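Local coordinates for protein acetyltransferase (Escherichia coli, PDB 7BYY) that acts as the toxin ItaT, a GNAT-family enzyme that acetylates aminoacyl-tRNAs, probably taking the acetyl group from acetyl-CoA, at residues S90-S93 and E94-V97; L140-P144 and A145-F149. The protein carries 1 engineered substitution. All coordinates share one frame; numbering follows the deposited sequence.

Contact 1: S90-S93 and E94-V97; sequences SQPS and EIGV
Ile95 reaches back over a bend in the chain to touch Gln91 and Pro92. The bend leads into strand 94-105, the long strand of the GNAT fold that pairs antiparallel with strand 67-79. Gln91 and Pro92 are extended, Ser93 takes a helical backbone conformation, and Glu94 starts the strand. This change of direction brings Ile95 near the residues before it. From CB, the Ile95 side chain sends its CG1 branch beside its own backbone N (chi1 -70°). CG1 then lies 4.0 Å from the carbonyl O of Pro92. A turn at chi2 (-59°) carries the branch on to its terminal methyl, through which this side chain makes its closest touches. CD1 of Ile95 sits 3.8 Å from CD of Pro92, an apolar touch on the proline ring. The same methyl is also 3.8 Å from the carbonyl O of Pro92. It meets Gln91 at OE1, 3.6 Å away. Both neighbours are crossed at about a right angle. The Gln91 amide also has weak hydrogen bonds elsewhere: OE1 with Lys136 NZ, and NE2 with the carbonyl O of Gln88. Ile95 is buried and also packs on Leu87 and Lys136. The corner also meets the second subunit: Gln91 packs on its Asn51, Pro92 on its Asp53 and Glu94 on its Tyr76. Backbone hydrogen bonds join Ser93 to Lys80 and, within the paired strands, Ile95 to Leu78. On the proline ring, CG of Pro92 also touches the backbone, 3.5 Å from the carbonyl O of Glu94.

Contact 2: L140-P144 and A145-F149; sequences LDADP and AAINF
Asp143 receives bonds from Ala145 and Ala146 in the turn that joins strand 137-142 to helix 147-151. Its carboxylate oxygen OD1 accepts a hydrogen bond from Ala145 N at 3.2 Å. The bond is nearly straight (170°) and uses the anti lone pair of OD1. This is an Asx turn with Pro144 at its centre. The Asp143 side chain is placed for it by a chi1 of -165°, which sets CG beside the carbonyl carbon and so toward the chain that follows. The second bond comes from the backbone: Ala146 N donates to Asp143 O at 2.7 Å. With Pro144 and Ala145 in the middle positions, this bond closes a type I beta turn. Asp143 thus grips two successive N-H groups, one with its side chain and one with its backbone. CB of Ala145 adds a touch on Asp143 OD1 at 3.8 Å.

Ile147 packs against the turn and the strand end. Its CG1 packs 3.3 Å from the carbonyl O of Asp143. CD1 reaches CA of Pro144 at 3.6 Å. CG1 also meets CB of Ala142 at 4.1 Å, a contact between the helix start and the strand end. Ala146 is the N-cap residue and has only a methyl group, so it offers no side-chain acceptor. Its carbonyl O takes a weak backbone bond from Phe149 N.

Ala142 also packs on Tyr150 of helix 147-151. Strand 168-173 lies alongside, with Met170 touching Leu140, Ala142 and Ile147, and Val168 touching Ile147. On the helix, Phe149 packs on Leu103 of strand 94-105, the parallel neighbour of strand 137-142.

Contact 1 and contact 2 belong to one sheet. Their centres are 24 Å apart, though their nearest atoms come within about 7 Å without touching. Contact 1 starts strand 94-105, whereas contact 2 ends strand 137-142, its parallel neighbour. In GNAT enzymes these two parallel strands splay apart to form the acetyl-CoA cleft, so residues 140-149 probably lie near that cleft. The centre of contact 1 is about 21 Å from the centre of the chain, at the start of its strand; that of contact 2 is about 11 Å from it. Residues 90-97 meet the second subunit, whereas contact 2 is touched by no other chain of the assembly.

Contact 1: S90-S93 and E94-V97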
loop_
_atom_site.group_PDB
_atom_site.type_symbol
_atom_site.label_atom_id
_atom_site.label_comp_id
_atom_site.label_asym_id
_atom_site.label_seq_id
_atom_site.Cartn_x
_atom_site.Cartn_y
_atom_site.Cartn_z
ATOM N N SER A 90 -20.138 6.998 2.718
ATOM C CA SER A 90 -20.108 5.544 2.755
ATOM C C SER A 90 -18.680 5.044 2.578
ATOM O O SER A 90 -17.981 5.442 1.641
ATOM C CB SER A 90 -21.016 4.967 1.668
ATOM O OG SER A 90 -20.697 5.492 0.391
ATOM N N GLN A 91 -18.248 4.171 3.483
ATOM C CA GLN A 91 -16.896 3.638 3.487
ATOM C C GLN A 91 -16.926 2.130 3.684
ATOM O O GLN A 91 -17.812 1.603 4.364
ATOM C CB GLN A 91 -16.050 4.287 4.593
ATOM C CG GLN A 91 -15.862 5.792 4.433
ATOM C CD GLN A 91 -14.917 6.153 3.299
ATOM O OE1 GLN A 91 -13.861 5.540 3.135
ATOM N NE2 GLN A 91 -15.291 7.158 2.513
ATOM N N PRO A 92 -15.971 1.412 3.095
ATOM C CA PRO A 92 -15.951 -0.049 3.231
ATOM C C PRO A 92 -15.575 -0.479 4.643
ATOM O O PRO A 92 -15.060 0.294 5.454
ATOM C CB PRO A 92 -14.895 -0.487 2.211
ATOM C CG PRO A 92 -14.017 0.708 2.041
ATOM C CD PRO A 92 -14.912 1.899 2.195
ATOM N N SER A 93 -15.846 -1.756 4.925
ATOM C CA SER A 93 -15.592 -2.300 6.256
ATOM C C SER A 93 -14.113 -2.254 6.616
ATOM O O SER A 93 -13.766 -2.067 7.787
ATOM C CB SER A 93 -16.120 -3.734 6.340
ATOM O OG SER A 93 -15.786 -4.340 7.577
ATOM N N GLU A 94 -13.233 -2.422 5.634
ATOM C CA GLU A 94 -11.793 -2.344 5.835
ATOM C C GLU A 94 -11.257 -1.114 5.116
ATOM O O GLU A 94 -11.597 -0.872 3.952
ATOM C CB GLU A 94 -11.097 -3.607 5.325
ATOM C CG GLU A 94 -11.716 -4.902 5.821
ATOM C CD GLU A 94 -11.210 -5.296 7.193
ATOM O OE1 GLU A 94 -10.079 -4.895 7.549
ATOM O OE2 GLU A 94 -11.944 -6.002 7.920
ATOM N N ILE A 95 -10.423 -0.344 5.806
ATOM C CA ILE A 95 -9.890 0.915 5.297
ATOM C C ILE A 95 -8.385 0.750 5.141
ATOM O O ILE A 95 -7.663 0.587 6.131
ATOM C CB ILE A 95 -10.229 2.088 6.227
ATOM C CG1 ILE A 95 -11.724 2.400 6.170
ATOM C CG2 ILE A 95 -9.418 3.319 5.862
ATOM C CD1 ILE A 95 -12.217 2.759 4.784
ATOM N N GLY A 96 -7.904 0.794 3.895
ATOM C CA GLY A 96 -6.481 0.705 3.628
ATOM C C GLY A 96 -5.834 2.073 3.706
ATOM O O GLY A 96 -6.310 3.031 3.091
ATOM N N VAL A 97 -4.753 2.166 4.485
ATOM C CA VAL A 97 -4.029 3.416 4.689
ATOM C C VAL A 97 -2.534 3.127 4.706
ATOM O O VAL A 97 -2.096 1.976 4.764
ATOM C CB VAL A 97 -4.429 4.133 6.000
ATOM C CG1 VAL A 97 -5.910 4.498 6.006
ATOM C CG2 VAL A 97 -4.057 3.280 7.207
#

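Contact 2: L140-P144 and A145-F149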
loop_
_atom_site.group_PDB
_atom_site.type_symbol
_atom_site.label_atom_id
_atom_site.label_comp_id
_atom_site.label_asym_id
_atom_site.label_seq_id
_atom_site.Cartn_x
_atom_site.Cartn_y
_atom_site.Cartn_z
ATOM N N LEU A 140 -1.219 7.114 12.242
ATOM C CA LEU A 140 -0.026 7.097 13.074
ATOM C C LEU A 140 -0.430 7.021 14.538
ATOM O O LEU A 140 -1.581 7.265 14.905
ATOM C CB LEU A 140 0.865 8.321 12.816
ATOM C CG LEU A 140 0.306 9.736 12.983
ATOM C CD1 LEU A 140 0.380 10.205 14.427
ATOM C CD2 LEU A 140 1.083 10.684 12.087
ATOM N N ASP A 141 0.548 6.684 15.372
ATOM C CA ASP A 141 0.385 6.612 16.821
ATOM C C ASP A 141 1.381 7.598 17.424
ATOM O O ASP A 141 2.570 7.290 17.555
ATOM C CB ASP A 141 0.606 5.187 17.322
ATOM C CG ASP A 141 -0.649 4.336 17.236
ATOM O OD1 ASP A 141 -1.636 4.650 17.937
ATOM O OD2 ASP A 141 -0.646 3.350 16.467
ATOM N N ALA A 142 0.899 8.783 17.790
ATOM C CA ALA A 142 1.768 9.905 18.123
ATOM C C ALA A 142 2.187 9.872 19.587
ATOM O O ALA A 142 1.344 9.760 20.481
ATOM C CB ALA A 142 1.068 11.230 17.816
ATOM N N ASP A 143 3.489 9.985 19.821
ATOM C CA ASP A 143 3.990 10.186 21.171
ATOM C C ASP A 143 3.475 11.520 21.710
ATOM O O ASP A 143 3.317 12.475 20.940
ATOM C CB ASP A 143 5.522 10.165 21.173
ATOM C CG ASP A 143 6.106 9.995 22.564
ATOM O OD1 ASP A 143 6.188 11.000 23.306
ATOM O OD2 ASP A 143 6.478 8.855 22.917
ATOM N N PRO A 144 3.185 11.617 23.014
ATOM C CA PRO A 144 2.694 12.894 23.563
ATOM C C PRO A 144 3.573 14.091 23.242
ATOM O O PRO A 144 3.055 15.203 23.085
ATOM C CB PRO A 144 2.648 12.623 25.072
ATOM C CG PRO A 144 2.396 11.167 25.168
ATOM C CD PRO A 144 3.132 10.536 24.013
ATOM N N ALA A 145 4.887 13.899 23.121
ATOM C CA ALA A 145 5.773 14.992 22.745
ATOM C C ALA A 145 5.646 15.383 21.277
ATOM O O ALA A 145 6.389 16.262 20.826
ATOM C CB ALA A 145 7.224 14.622 23.057
ATOM N N ALA A 146 4.735 14.760 20.524
ATOM C CA ALA A 146 4.599 15.067 19.106
ATOM C C ALA A 146 3.148 15.171 18.650
ATOM O O ALA A 146 2.907 15.301 17.444
ATOM C CB ALA A 146 5.329 14.020 18.258
ATOM N N ILE A 147 2.176 15.122 19.566
ATOM C CA ILE A 147 0.772 15.228 19.170
ATOM C C ILE A 147 0.495 16.588 18.544
ATOM O O ILE A 147 -0.197 16.690 17.525
ATOM C CB ILE A 147 -0.149 14.971 20.376
ATOM C CG1 ILE A 147 0.178 13.632 21.031
ATOM C CG2 ILE A 147 -1.606 15.007 19.950
ATOM C CD1 ILE A 147 -0.642 13.357 22.273
ATOM N N ASN A 148 1.030 17.654 19.142
ATOM C CA ASN A 148 0.777 18.991 18.619
ATOM C C ASN A 148 1.388 19.179 17.238
ATOM O O ASN A 148 0.851 19.937 16.423
ATOM C CB ASN A 148 1.310 20.044 19.590
ATOM C CG ASN A 148 0.239 20.555 20.532
ATOM O OD1 ASN A 148 0.266 20.276 21.731
ATOM N ND2 ASN A 148 -0.718 21.304 19.990
ATOM N N PHE A 149 2.497 18.497 16.951
ATOM C CA PHE A 149 3.129 18.621 15.642
ATOM C C PHE A 149 2.220 18.084 14.540
ATOM O O PHE A 149 1.874 18.805 13.596
ATOM C CB PHE A 149 4.476 17.894 15.640
ATOM C CG PHE A 149 5.101 17.779 14.280
ATOM C CD1 PHE A 149 5.651 18.889 13.661
ATOM C CD2 PHE A 149 5.137 16.561 13.620
ATOM C CE1 PHE A 149 6.227 18.786 12.407
ATOM C CE2 PHE A 149 5.710 16.452 12.366
ATOM C CZ PHE A 149 6.257 17.567 11.760
#